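Protocadherin gamma-B3 (Homo sapiens, PDB 5K8R) probably mediates calcium-dependent cell adhesion and may help establish and maintain specific neuronal connections in the brain. Local coordinates at residues P101-N106 with R192-Q197; S284-V289 with Y300-I305; I317-E322 with K406-H411. All coordinates share one frame; numbering follows the deposited sequence.

Contact 1 (P101-N106 with R192-Q197)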
ATOM      1  N   PRO A 101     -22.698  32.455   7.252  1.00 27.01           N
ATOM      2  CA  PRO A 101     -22.173  31.362   6.429  1.00 23.35           C
ATOM      3  C   PRO A 101     -22.338  30.029   7.140  1.00 30.32           C
ATOM      4  O   PRO A 101     -22.592  29.959   8.344  1.00 26.54           O
ATOM      5  CB  PRO A 101     -20.694  31.724   6.251  1.00 16.58           C
ATOM      6  CG  PRO A 101     -20.381  32.607   7.417  1.00 27.03           C
ATOM      7  CD  PRO A 101     -21.639  33.382   7.687  1.00 26.97           C
ATOM      8  N   THR A 102     -22.191  28.952   6.371  1.00 41.86           N
ATOM      9  CA  THR A 102     -22.375  27.619   6.922  1.00 39.23           C
ATOM     10  C   THR A 102     -21.488  26.629   6.183  1.00 34.93           C
ATOM     11  O   THR A 102     -21.240  26.768   4.982  1.00 42.98           O
ATOM     12  CB  THR A 102     -23.843  27.174   6.841  1.00 33.54           C
ATOM     13  OG1 THR A 102     -23.950  25.796   7.220  1.00 56.51           O
ATOM     14  CG2 THR A 102     -24.383  27.352   5.431  1.00 26.80           C
ATOM     15  N   PHE A 103     -21.004  25.636   6.920  1.00 28.06           N
ATOM     16  CA  PHE A 103     -20.304  24.495   6.353  1.00 27.98           C
ATOM     17  C   PHE A 103     -21.227  23.281   6.334  1.00 38.84           C
ATOM     18  O   PHE A 103     -22.198  23.196   7.090  1.00 46.31           O
ATOM     19  CB  PHE A 103     -19.033  24.178   7.144  1.00 31.46           C
ATOM     20  CG  PHE A 103     -17.916  25.159   6.920  1.00 43.32           C
ATOM     21  CD1 PHE A 103     -17.690  26.190   7.815  1.00 40.22           C
ATOM     22  CD2 PHE A 103     -17.092  25.047   5.811  1.00 47.67           C
ATOM     23  CE1 PHE A 103     -16.661  27.092   7.611  1.00 35.29           C
ATOM     24  CE2 PHE A 103     -16.062  25.945   5.601  1.00 39.25           C
ATOM     25  CZ  PHE A 103     -15.846  26.969   6.502  1.00 31.56           C
ATOM     26  N   SER A 104     -20.909  22.334   5.448  1.00 38.12           N
ATOM     27  CA  SER A 104     -21.760  21.157   5.293  1.00 28.55           C
ATOM     28  C   SER A 104     -21.765  20.305   6.556  1.00 38.74           C
ATOM     29  O   SER A 104     -22.813  19.784   6.956  1.00 49.93           O
ATOM     30  CB  SER A 104     -21.300  20.332   4.092  1.00 36.24           C
ATOM     31  OG  SER A 104     -21.379  21.087   2.896  1.00 55.76           O
ATOM     32  N   GLN A 105     -20.610  20.152   7.197  1.00 39.58           N
ATOM     33  CA  GLN A 105     -20.503  19.363   8.413  1.00 40.53           C
ATOM     34  C   GLN A 105     -19.576  20.064   9.394  1.00 36.82           C
ATOM     35  O   GLN A 105     -18.662  20.793   8.999  1.00 29.00           O
ATOM     36  CB  GLN A 105     -19.998  17.942   8.120  1.00 43.54           C
ATOM     37  CG  GLN A 105     -18.723  17.888   7.301  1.00 47.95           C
ATOM     38  CD  GLN A 105     -18.345  16.472   6.912  1.00 65.80           C
ATOM     39  OE1 GLN A 105     -19.089  15.527   7.171  1.00 65.62           O
ATOM     40  NE2 GLN A 105     -17.184  16.319   6.287  1.00 74.50           N
ATOM     41  N   ASN A 106     -19.827  19.835  10.684  1.00 42.71           N
ATOM     42  CA  ASN A 106     -19.039  20.495  11.720  1.00 33.11           C
ATOM     43  C   ASN A 106     -17.617  19.950  11.770  1.00 32.96           C
ATOM     44  O   ASN A 106     -16.670  20.699  12.033  1.00 35.38           O
ATOM     45  CB  ASN A 106     -19.724  20.336  13.077  1.00 37.19           C
ATOM     46  CG  ASN A 106     -21.121  20.926  13.099  1.00 30.93           C
ATOM     47  OD1 ASN A 106     -22.090  20.242  13.424  1.00 36.68           O
ATOM     48  ND2 ASN A 106     -21.230  22.203  12.749  1.00 35.58           N
ATOM     49  N   ARG A 192     -20.923  38.157  10.067  1.00 27.01           N
ATOM     50  CA  ARG A 192     -21.358  36.856  10.551  1.00 27.05           C
ATOM     51  C   ARG A 192     -20.338  35.806  10.140  1.00 31.87           C
ATOM     52  O   ARG A 192     -19.755  35.886   9.053  1.00 30.12           O
ATOM     53  CB  ARG A 192     -22.746  36.500  10.009  1.00 30.84           C
ATOM     54  CG  ARG A 192     -23.869  37.326  10.617  1.00 27.57           C
ATOM     55  CD  ARG A 192     -25.214  36.982  10.000  1.00 36.60           C
ATOM     56  NE  ARG A 192     -26.296  37.067  10.977  1.00 42.26           N
ATOM     57  CZ  ARG A 192     -26.920  38.191  11.308  1.00 40.41           C
ATOM     58  NH1 ARG A 192     -26.569  39.340  10.744  1.00 55.48           N
ATOM     59  NH2 ARG A 192     -27.894  38.170  12.207  1.00 60.09           N
ATOM     60  N   SER A 193     -20.121  34.821  11.010  1.00 30.26           N
ATOM     61  CA  SER A 193     -19.071  33.836  10.803  1.00 34.65           C
ATOM     62  C   SER A 193     -19.564  32.458  11.221  1.00 41.25           C
ATOM     63  O   SER A 193     -20.614  32.310  11.853  1.00 40.55           O
ATOM     64  CB  SER A 193     -17.803  34.204  11.583  1.00 38.55           C
ATOM     65  OG  SER A 193     -18.051  34.221  12.978  1.00 50.47           O
ATOM     66  N   CYS A 194     -18.787  31.442  10.853  1.00 23.90           N
ATOM     67  CA  CYS A 194     -19.041  30.075  11.286  1.00 29.34           C
ATOM     68  C   CYS A 194     -17.725  29.314  11.289  1.00 31.84           C
ATOM     69  O   CYS A 194     -16.760  29.702  10.626  1.00 33.62           O
ATOM     70  CB  CYS A 194     -20.065  29.372  10.388  1.00 36.68           C
ATOM     71  SG  CYS A 194     -19.473  29.034   8.719  1.00 59.05           S
ATOM     72  N   THR A 195     -17.694  28.219  12.044  1.00 29.51           N
ATOM     73  CA  THR A 195     -16.481  27.437  12.216  1.00 30.33           C
ATOM     74  C   THR A 195     -16.738  25.973  11.887  1.00 36.04           C
ATOM     75  O   THR A 195     -17.841  25.455  12.084  1.00 37.79           O
ATOM     76  CB  THR A 195     -15.935  27.547  13.647  1.00 31.90           C
ATOM     77  OG1 THR A 195     -16.964  27.199  14.581  1.00 53.09           O
ATOM     78  CG2 THR A 195     -15.452  28.962  13.928  1.00 28.57           C
ATOM     79  N   THR A 196     -15.698  25.318  11.380  1.00 38.30           N
ATOM     80  CA  THR A 196     -15.701  23.884  11.138  1.00 27.56           C
ATOM     81  C   THR A 196     -14.348  23.327  11.551  1.00 38.36           C
ATOM     82  O   THR A 196     -13.334  24.029  11.509  1.00 26.95           O
ATOM     83  CB  THR A 196     -15.993  23.546   9.667  1.00 31.88           C
ATOM     84  OG1 THR A 196     -16.012  22.124   9.493  1.00 31.54           O
ATOM     85  CG2 THR A 196     -14.934  24.151   8.756  1.00 30.51           C
ATOM     86  N   GLN A 197     -14.339  22.066  11.965  1.00 37.08           N
ATOM     87  CA  GLN A 197     -13.127  21.404  12.422  1.00 29.72           C
ATOM     88  C   GLN A 197     -12.670  20.387  11.386  1.00 28.53           C
ATOM     89  O   GLN A 197     -13.488  19.663  10.810  1.00 42.80           O
ATOM     90  CB  GLN A 197     -13.350  20.723  13.774  1.00 31.53           C
ATOM     91  CG  GLN A 197     -13.594  21.701  14.915  1.00 32.72           C
ATOM     92  CD  GLN A 197     -13.819  21.006  16.242  1.00 50.28           C
ATOM     93  OE1 GLN A 197     -14.047  19.798  16.293  1.00 55.45           O
ATOM     94  NE2 GLN A 197     -13.754  21.769  17.327  1.00 64.25           N
TER

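Contact 2 (S284-V289 with Y300-I305)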
ATOM      1  N   SER A 284      30.171 -25.171  14.827  1.00 37.80           N
ATOM      2  CA  SER A 284      29.628 -23.820  14.791  1.00 43.32           C
ATOM      3  C   SER A 284      28.891 -23.607  13.478  1.00 48.01           C
ATOM      4  O   SER A 284      29.243 -24.192  12.450  1.00 42.48           O
ATOM      5  CB  SER A 284      30.732 -22.768  14.957  1.00 42.26           C
ATOM      6  OG  SER A 284      30.200 -21.456  14.899  1.00 43.86           O
ATOM      7  N   TYR A 285      27.864 -22.759  13.527  1.00 45.53           N
ATOM      8  CA  TYR A 285      27.068 -22.413  12.355  1.00 39.39           C
ATOM      9  C   TYR A 285      26.854 -20.908  12.334  1.00 37.05           C
ATOM     10  O   TYR A 285      26.297 -20.346  13.281  1.00 42.11           O
ATOM     11  CB  TYR A 285      25.716 -23.137  12.366  1.00 37.11           C
ATOM     12  CG  TYR A 285      25.801 -24.640  12.225  1.00 38.01           C
ATOM     13  CD1 TYR A 285      25.699 -25.247  10.979  1.00 48.31           C
ATOM     14  CD2 TYR A 285      25.970 -25.453  13.337  1.00 43.12           C
ATOM     15  CE1 TYR A 285      25.768 -26.621  10.845  1.00 45.90           C
ATOM     16  CE2 TYR A 285      26.042 -26.829  13.212  1.00 39.98           C
ATOM     17  CZ  TYR A 285      25.942 -27.406  11.965  1.00 39.83           C
ATOM     18  OH  TYR A 285      26.013 -28.774  11.837  1.00 57.49           O
ATOM     19  N   THR A 286      27.289 -20.257  11.260  1.00 33.45           N
ATOM     20  CA  THR A 286      27.032 -18.838  11.040  1.00 43.66           C
ATOM     21  C   THR A 286      26.053 -18.704   9.881  1.00 47.45           C
ATOM     22  O   THR A 286      26.366 -19.095   8.751  1.00 47.78           O
ATOM     23  CB  THR A 286      28.324 -18.073  10.755  1.00 48.69           C
ATOM     24  OG1 THR A 286      29.156 -18.089  11.922  1.00 59.31           O
ATOM     25  CG2 THR A 286      28.015 -16.631  10.384  1.00 48.49           C
ATOM     26  N   ILE A 287      24.873 -18.157  10.165  1.00 48.00           N
ATOM     27  CA  ILE A 287      23.765 -18.120   9.218  1.00 43.98           C
ATOM     28  C   ILE A 287      23.276 -16.685   9.088  1.00 38.18           C
ATOM     29  O   ILE A 287      23.102 -15.991  10.094  1.00 40.06           O
ATOM     30  CB  ILE A 287      22.612 -19.039   9.663  1.00 30.25           C
ATOM     31  CG1 ILE A 287      23.116 -20.464   9.892  1.00 29.77           C
ATOM     32  CG2 ILE A 287      21.495 -19.022   8.641  1.00 36.93           C
ATOM     33  CD1 ILE A 287      22.131 -21.341  10.632  1.00 33.14           C
ATOM     34  N   GLY A 288      23.045 -16.246   7.853  1.00 43.97           N
ATOM     35  CA  GLY A 288      22.475 -14.932   7.612  1.00 34.46           C
ATOM     36  C   GLY A 288      20.954 -14.971   7.669  1.00 41.07           C
ATOM     37  O   GLY A 288      20.320 -15.893   7.156  1.00 39.03           O
ATOM     38  N   VAL A 289      20.377 -13.948   8.293  1.00 32.69           N
ATOM     39  CA  VAL A 289      18.937 -13.851   8.496  1.00 40.01           C
ATOM     40  C   VAL A 289      18.442 -12.548   7.880  1.00 46.43           C
ATOM     41  O   VAL A 289      19.040 -11.486   8.094  1.00 39.36           O
ATOM     42  CB  VAL A 289      18.567 -13.928   9.989  1.00 36.16           C
ATOM     43  CG1 VAL A 289      17.075 -13.699  10.181  1.00 34.93           C
ATOM     44  CG2 VAL A 289      18.979 -15.275  10.565  1.00 28.50           C
ATOM     45  N   TYR A 300      19.135  -7.196   7.598  1.00 32.97           N
ATOM     46  CA  TYR A 300      19.956  -8.400   7.617  1.00 43.56           C
ATOM     47  C   TYR A 300      20.768  -8.460   8.900  1.00 50.79           C
ATOM     48  O   TYR A 300      21.396  -7.472   9.291  1.00 55.39           O
ATOM     49  CB  TYR A 300      20.886  -8.447   6.398  1.00 39.75           C
ATOM     50  CG  TYR A 300      20.146  -8.477   5.078  1.00 43.48           C
ATOM     51  CD1 TYR A 300      19.768  -7.300   4.445  1.00 35.58           C
ATOM     52  CD2 TYR A 300      19.822  -9.682   4.469  1.00 41.51           C
ATOM     53  CE1 TYR A 300      19.088  -7.322   3.241  1.00 36.70           C
ATOM     54  CE2 TYR A 300      19.144  -9.714   3.265  1.00 54.77           C
ATOM     55  CZ  TYR A 300      18.779  -8.532   2.656  1.00 49.15           C
ATOM     56  OH  TYR A 300      18.104  -8.558   1.457  1.00 52.16           O
ATOM     57  N   CYS A 301      20.751  -9.624   9.549  1.00 51.95           N
ATOM     58  CA  CYS A 301      21.561  -9.882  10.731  1.00 45.86           C
ATOM     59  C   CYS A 301      22.197 -11.258  10.586  1.00 45.12           C
ATOM     60  O   CYS A 301      22.034 -11.937   9.568  1.00 47.17           O
ATOM     61  CB  CYS A 301      20.728  -9.785  12.015  1.00 44.44           C
ATOM     62  SG  CYS A 301      19.550 -11.136  12.246  1.00 41.69           S
ATOM     63  N   LYS A 302      22.927 -11.676  11.615  1.00 45.74           N
ATOM     64  CA  LYS A 302      23.601 -12.964  11.610  1.00 37.70           C
ATOM     65  C   LYS A 302      23.270 -13.730  12.883  1.00 34.38           C
ATOM     66  O   LYS A 302      22.882 -13.154  13.903  1.00 40.95           O
ATOM     67  CB  LYS A 302      25.122 -12.808  11.465  1.00 31.00           C
ATOM     68  CG  LYS A 302      25.560 -12.269  10.112  1.00 37.26           C
ATOM     69  CD  LYS A 302      27.072 -12.302   9.962  1.00 49.63           C
ATOM     70  CE  LYS A 302      27.500 -11.812   8.587  1.00 59.14           C
ATOM     71  NZ  LYS A 302      28.977 -11.895   8.401  1.00 63.15           N
ATOM     72  N   VAL A 303      23.428 -15.048  12.803  1.00 29.00           N
ATOM     73  CA  VAL A 303      23.156 -15.962  13.905  1.00 36.29           C
ATOM     74  C   VAL A 303      24.317 -16.943  13.991  1.00 41.91           C
ATOM     75  O   VAL A 303      24.645 -17.607  13.001  1.00 39.89           O
ATOM     76  CB  VAL A 303      21.826 -16.713  13.714  1.00 32.36           C
ATOM     77  CG1 VAL A 303      21.786 -17.953  14.588  1.00 55.37           C
ATOM     78  CG2 VAL A 303      20.651 -15.799  14.029  1.00 28.22           C
ATOM     79  N   GLN A 304      24.941 -17.028  15.163  1.00 38.36           N
ATOM     80  CA  GLN A 304      26.053 -17.943  15.397  1.00 42.26           C
ATOM     81  C   GLN A 304      25.631 -18.955  16.453  1.00 48.87           C
ATOM     82  O   GLN A 304      25.421 -18.596  17.616  1.00 46.09           O
ATOM     83  CB  GLN A 304      27.312 -17.191  15.824  1.00 38.06           C
ATOM     84  CG  GLN A 304      28.529 -18.087  15.993  1.00 38.71           C
ATOM     85  CD  GLN A 304      29.813 -17.306  16.185  1.00 48.69           C
ATOM     86  OE1 GLN A 304      29.868 -16.105  15.925  1.00 64.26           O
ATOM     87  NE2 GLN A 304      30.856 -17.988  16.643  1.00 64.23           N
ATOM     88  N   ILE A 305      25.508 -20.213  16.044  1.00 47.54           N
ATOM     89  CA  ILE A 305      25.138 -21.311  16.926  1.00 37.41           C
ATOM     90  C   ILE A 305      26.387 -22.147  17.155  1.00 38.87           C
ATOM     91  O   ILE A 305      26.841 -22.867  16.255  1.00 51.08           O
ATOM     92  CB  ILE A 305      24.002 -22.158  16.338  1.00 39.99           C
ATOM     93  CG1 ILE A 305      22.801 -21.272  15.997  1.00 42.81           C
ATOM     94  CG2 ILE A 305      23.601 -23.260  17.307  1.00 44.66           C
ATOM     95  CD1 ILE A 305      21.701 -21.992  15.252  1.00 39.92           C
TER

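Contact 3 (I317-E322 with K406-H411)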
ATOM      1  N   ILE A 317      39.678 -49.622  20.379  1.00 41.93           N
ATOM      2  CA  ILE A 317      40.935 -50.353  20.486  1.00 33.63           C
ATOM      3  C   ILE A 317      41.173 -51.096  19.181  1.00 35.34           C
ATOM      4  O   ILE A 317      40.266 -51.755  18.657  1.00 41.28           O
ATOM      5  CB  ILE A 317      40.917 -51.334  21.672  1.00 30.43           C
ATOM      6  CG1 ILE A 317      40.518 -50.614  22.960  1.00 35.63           C
ATOM      7  CG2 ILE A 317      42.273 -52.003  21.832  1.00 36.42           C
ATOM      8  CD1 ILE A 317      40.342 -51.543  24.141  1.00 29.98           C
ATOM      9  N   THR A 318      42.391 -50.992  18.657  1.00 37.44           N
ATOM     10  CA  THR A 318      42.820 -51.740  17.486  1.00 40.86           C
ATOM     11  C   THR A 318      44.047 -52.560  17.856  1.00 47.36           C
ATOM     12  O   THR A 318      44.958 -52.060  18.523  1.00 51.00           O
ATOM     13  CB  THR A 318      43.138 -50.809  16.312  1.00 43.34           C
ATOM     14  OG1 THR A 318      42.030 -49.930  16.086  1.00 51.73           O
ATOM     15  CG2 THR A 318      43.400 -51.614  15.052  1.00 44.56           C
ATOM     16  N   LEU A 319      44.069 -53.820  17.432  1.00 50.37           N
ATOM     17  CA  LEU A 319      45.099 -54.755  17.855  1.00 45.18           C
ATOM     18  C   LEU A 319      45.844 -55.325  16.656  1.00 40.13           C
ATOM     19  O   LEU A 319      45.285 -55.468  15.564  1.00 41.19           O
ATOM     20  CB  LEU A 319      44.496 -55.897  18.683  1.00 48.93           C
ATOM     21  CG  LEU A 319      43.779 -55.472  19.965  1.00 37.68           C
ATOM     22  CD1 LEU A 319      43.214 -56.681  20.694  1.00 40.92           C
ATOM     23  CD2 LEU A 319      44.720 -54.689  20.867  1.00 32.02           C
ATOM     24  N   ALA A 320      47.116 -55.648  16.876  1.00 47.96           N
ATOM     25  CA  ALA A 320      47.934 -56.332  15.886  1.00 45.29           C
ATOM     26  C   ALA A 320      48.812 -57.351  16.598  1.00 44.18           C
ATOM     27  O   ALA A 320      49.044 -57.260  17.805  1.00 51.69           O
ATOM     28  CB  ALA A 320      48.795 -55.349  15.079  1.00 32.39           C
ATOM     29  N   SER A 321      49.294 -58.333  15.840  1.00 45.35           N
ATOM     30  CA  SER A 321      50.140 -59.383  16.397  1.00 45.51           C
ATOM     31  C   SER A 321      50.756 -60.171  15.249  1.00 41.87           C
ATOM     32  O   SER A 321      50.393 -59.997  14.083  1.00 51.16           O
ATOM     33  CB  SER A 321      49.352 -60.310  17.329  1.00 43.48           C
ATOM     34  OG  SER A 321      48.251 -60.895  16.657  1.00 50.51           O
ATOM     35  N   GLU A 322      51.700 -61.045  15.600  1.00 42.40           N
ATOM     36  CA  GLU A 322      52.335 -61.939  14.630  1.00 56.98           C
ATOM     37  C   GLU A 322      51.477 -63.194  14.468  1.00 55.12           C
ATOM     38  O   GLU A 322      51.800 -64.282  14.949  1.00 63.64           O
ATOM     39  CB  GLU A 322      53.752 -62.288  15.066  1.00 64.54           C
ATOM     40  CG  GLU A 322      54.679 -61.100  15.223  1.00 66.92           C
ATOM     41  CD  GLU A 322      56.129 -61.516  15.385  1.00 76.07           C
ATOM     42  OE1 GLU A 322      56.410 -62.733  15.323  1.00 75.11           O
ATOM     43  OE2 GLU A 322      56.986 -60.627  15.573  1.00 72.02           O
ATOM     44  N   LYS A 406      38.380 -55.320  24.265  1.00 41.72           N
ATOM     45  CA  LYS A 406      38.683 -56.154  23.110  1.00 45.32           C
ATOM     46  C   LYS A 406      39.621 -57.267  23.549  1.00 52.62           C
ATOM     47  O   LYS A 406      40.667 -56.999  24.147  1.00 50.88           O
ATOM     48  CB  LYS A 406      39.305 -55.334  21.975  1.00 44.40           C
ATOM     49  CG  LYS A 406      39.531 -56.119  20.695  1.00 50.74           C
ATOM     50  CD  LYS A 406      39.792 -55.195  19.517  1.00 62.89           C
ATOM     51  CE  LYS A 406      38.540 -54.422  19.137  1.00 66.99           C
ATOM     52  NZ  LYS A 406      37.452 -55.324  18.666  1.00 79.83           N
ATOM     53  N   THR A 407      39.241 -58.507  23.255  1.00 53.66           N
ATOM     54  CA  THR A 407      39.974 -59.687  23.696  1.00 47.46           C
ATOM     55  C   THR A 407      40.603 -60.382  22.497  1.00 43.95           C
ATOM     56  O   THR A 407      39.920 -60.663  21.506  1.00 39.53           O
ATOM     57  CB  THR A 407      39.051 -60.655  24.441  1.00 41.69           C
ATOM     58  OG1 THR A 407      38.526 -60.012  25.609  1.00 51.11           O
ATOM     59  CG2 THR A 407      39.809 -61.907  24.854  1.00 41.27           C
ATOM     60  N   ILE A 408      41.901 -60.659  22.593  1.00 40.61           N
ATOM     61  CA  ILE A 408      42.643 -61.361  21.555  1.00 42.51           C
ATOM     62  C   ILE A 408      43.215 -62.640  22.153  1.00 46.14           C
ATOM     63  O   ILE A 408      43.634 -62.661  23.317  1.00 40.39           O
ATOM     64  CB  ILE A 408      43.760 -60.478  20.956  1.00 41.47           C
ATOM     65  CG1 ILE A 408      44.473 -61.202  19.811  1.00 47.34           C
ATOM     66  CG2 ILE A 408      44.752 -60.045  22.030  1.00 32.51           C
ATOM     67  CD1 ILE A 408      45.569 -60.387  19.161  1.00 50.83           C
ATOM     68  N   THR A 409      43.209 -63.710  21.364  1.00 44.29           N
ATOM     69  CA  THR A 409      43.753 -64.997  21.779  1.00 37.10           C
ATOM     70  C   THR A 409      45.167 -65.134  21.232  1.00 36.58           C
ATOM     71  O   THR A 409      45.374 -65.092  20.016  1.00 38.38           O
ATOM     72  CB  THR A 409      42.874 -66.149  21.292  1.00 29.86           C
ATOM     73  OG1 THR A 409      41.585 -66.063  21.910  1.00 40.11           O
ATOM     74  CG2 THR A 409      43.510 -67.485  21.642  1.00 23.92           C
ATOM     75  N   LEU A 410      46.133 -65.297  22.131  1.00 38.71           N
ATOM     76  CA  LEU A 410      47.538 -65.446  21.779  1.00 42.74           C
ATOM     77  C   LEU A 410      47.950 -66.891  22.019  1.00 55.09           C
ATOM     78  O   LEU A 410      47.874 -67.382  23.150  1.00 63.13           O
ATOM     79  CB  LEU A 410      48.405 -64.491  22.597  1.00 29.18           C
ATOM     80  CG  LEU A 410      48.030 -63.014  22.484  1.00 43.10           C
ATOM     81  CD1 LEU A 410      48.686 -62.214  23.595  1.00 51.15           C
ATOM     82  CD2 LEU A 410      48.421 -62.465  21.120  1.00 30.61           C
ATOM     83  N   HIS A 411      48.385 -67.564  20.959  1.00 38.89           N
ATOM     84  CA  HIS A 411      48.757 -68.970  21.034  1.00 36.89           C
ATOM     85  C   HIS A 411      50.241 -69.112  21.344  1.00 31.21           C
ATOM     86  O   HIS A 411      51.068 -68.335  20.858  1.00 41.98           O
ATOM     87  CB  HIS A 411      48.422 -69.682  19.724  1.00 38.11           C
ATOM     88  CG  HIS A 411      47.004 -69.494  19.282  1.00 36.72           C
ATOM     89  ND1 HIS A 411      45.969 -70.275  19.747  1.00 41.32           N
ATOM     90  CD2 HIS A 411      46.450 -68.609  18.419  1.00 47.80           C
ATOM     91  CE1 HIS A 411      44.838 -69.882  19.189  1.00 44.04           C
ATOM     92  NE2 HIS A 411      45.102 -68.873  18.380  1.00 44.11           N
TER

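Contact 1 (P101-N106 with R192-Q197)
Phe-103 lays its ring over the methyl group of Thr-196. The Thr-196 side chain stands almost perpendicular to that of Phe-103. Phe-103 CG points opposite the carbonyl carbon (chi1 -73°), and this turns the ring onto strand 193-203. Followed outward, Phe-103 CB meets Thr-196 CB at 4.0 Å. Phe-103 CG comes next, 3.6 Å from Thr-196 CG2. Phe-103 CD1 lies 3.5 Å from Cys-194 SG, and Phe-103 CE1 also touches both that sulfur and the methyl. At the tip, Phe-103 CZ is 3.7 Å from Thr-196 CG2. The methyl sits over the ring centre, a CH-pi contact only 6° off the normal. Cys-194 SG approaches obliquely, while Cys-194 O lies in plane at the ring edge. The same sulfur meets Pro-101 O at 3.3 Å. An alanine in place of Phe-103 is likely to leave the Thr-196 methyl and the Cys-194 sulfur without their aromatic partner and open a gap beside Leu-182 and Tyr-140.

Farther along, Thr-196 OG1 has Gln-105 O and Asn-106 O both within 3.0 Å, two acceptors for one proton. Gln-197 N bonds to Asn-106 O at 2.7 Å, almost straight at 177°. The 101-106 segment lies just after the calcium-binding residues Asn-97, Asp-98 and Asn-99 of the linker. Its contacts with strand 193-203 join the end of this linker to the second cadherin repeat. Apolar and sulfur contacts set the loop against the strand, and the Asn-106 bond then brings its backbone alongside as strand 107-113 begins.

Contact 2 (S284-V289 with Y300-I305)
Val-289 and Cys-301 face each other in a hydrogen-bonded pair of an antiparallel hairpin. Cys-301 SG is tucked over its own backbone (chi1 71°), which brings it 3.7 Å from Val-289 CB. One methyl, Val-289 CG2, meets Val-303 CG2 at 3.9 Å, the two side chains lying at a slant. Tyr-285, Ile-287 and Ile-305 share this buried face. The Tyr-285 ring has Ile-305 O near its plane, at the edge, and Phe-262 packs edge-to-face with it.

Thr-286, Lys-302 and Gln-304 occupy the other face. Gln-304 is extended, with CG opposite the backbone N (chi1 -176°). Its CG passes 3.9 Å from Ser-284 OG and 4.1 Å from Thr-286 OG1. Gln-304 NE2 and Ser-284 OG both hydrogen-bond to Asp-306 OD1, beyond the segment.

Six backbone hydrogen bonds join the strands, two each at Tyr-285/Ile-305, Ile-287/Val-303 and Val-289/Cys-301. Tyr-300, at the far end, packs on Ala-123 of the second subunit. The chemistry is that of a two-faced sheet in the third cadherin repeat: mainly apolar groups turn into the sandwich, and Thr-286, Lys-302 and Gln-304 turn outward. The backbone of the three hydrogen-bonded pairs is satisfied within the hairpin, while Gly-288, Lys-302 and Gln-304 bond to the flanking strands.

Contact 3 (I317-E322 with K406-H411)
Leu-319, Lys-406 and Ile-408 carry this contact with no ring or other flat side chain among them, so there is no aromatic face or edge to cover. The one flat group that takes part is the peptide carbonyl of Ile-317. Lys-406 CE touches its oxygen, Ile-317 O, at 3.2 Å, and Lys-406 CD lies alongside at 3.6 Å from the same atom. These are carbon contacts, not hydrogen bonds. Lys-406 reaches the carbonyl by starting out straight and then folding at its last two torsions (chi3 -69°). Leu-319 and Lys-406 lie alongside, pointing opposite ways, with Leu-319 CD1 3.7 Å from Lys-406 CG. The same methyl reaches Ile-408 CB at 3.8 Å and also touches Ile-408 CG2. Leu-319 CD1 is therefore wedged between two residues of the facing strand. Ile-408 is fully extended through CG1 (chi1 -177°), and its tip, Ile-408 CD1, meets Ser-321 OG at 3.7 Å. That hydroxyl makes a weak hydrogen bond to Gln-324 N. Leu-410 CD2 is a looser neighbour, 4.5 Å from Ser-321 CB.

No hydrogen bond links the segments. The strand axes run nearly parallel, 10° apart, and come no closer than 8.5 Å, as expected for strands in facing sheets. Strand 316-321 pairs with strand 335-342 in one sheet of the fourth cadherin repeat, and strand 403-413 pairs with strand 387-396 in the other. Ile-339 packs on Ile-317 and Leu-319, and Val-390 on Leu-410. On the outer face of strand 316-321, Thr-318 and Ala-320 pack on Ile-39 and Val-79 of the second subunit, whose first repeat lies against this fourth repeat in the antiparallel dimer. The C-terminal end of strand 316-321 leads on to strand 325-327, which joins the sheet of strand 403-413.

Overall arrangement
The three contacts follow one another along the chain, in different cadherin repeats, and none touches another. Contact 1 and contact 3 lie on opposite sides of the chain's centre, with centres about 108 Å apart. Contact 1 is at the surface and fastens a loop to a strand with mixed apolar, sulfur and hydrogen-bonded chemistry. Contact 2 is partly buried and joins neighbouring strands of one sheet through backbone bonds. Contact 3 is largely buried and joins two facing sheets through side chains alone. Contacts 2 and 3 are linked in sequence, since strand 298-308 is followed by strand 316-321. Their nearest atoms are still about 26 Å apart.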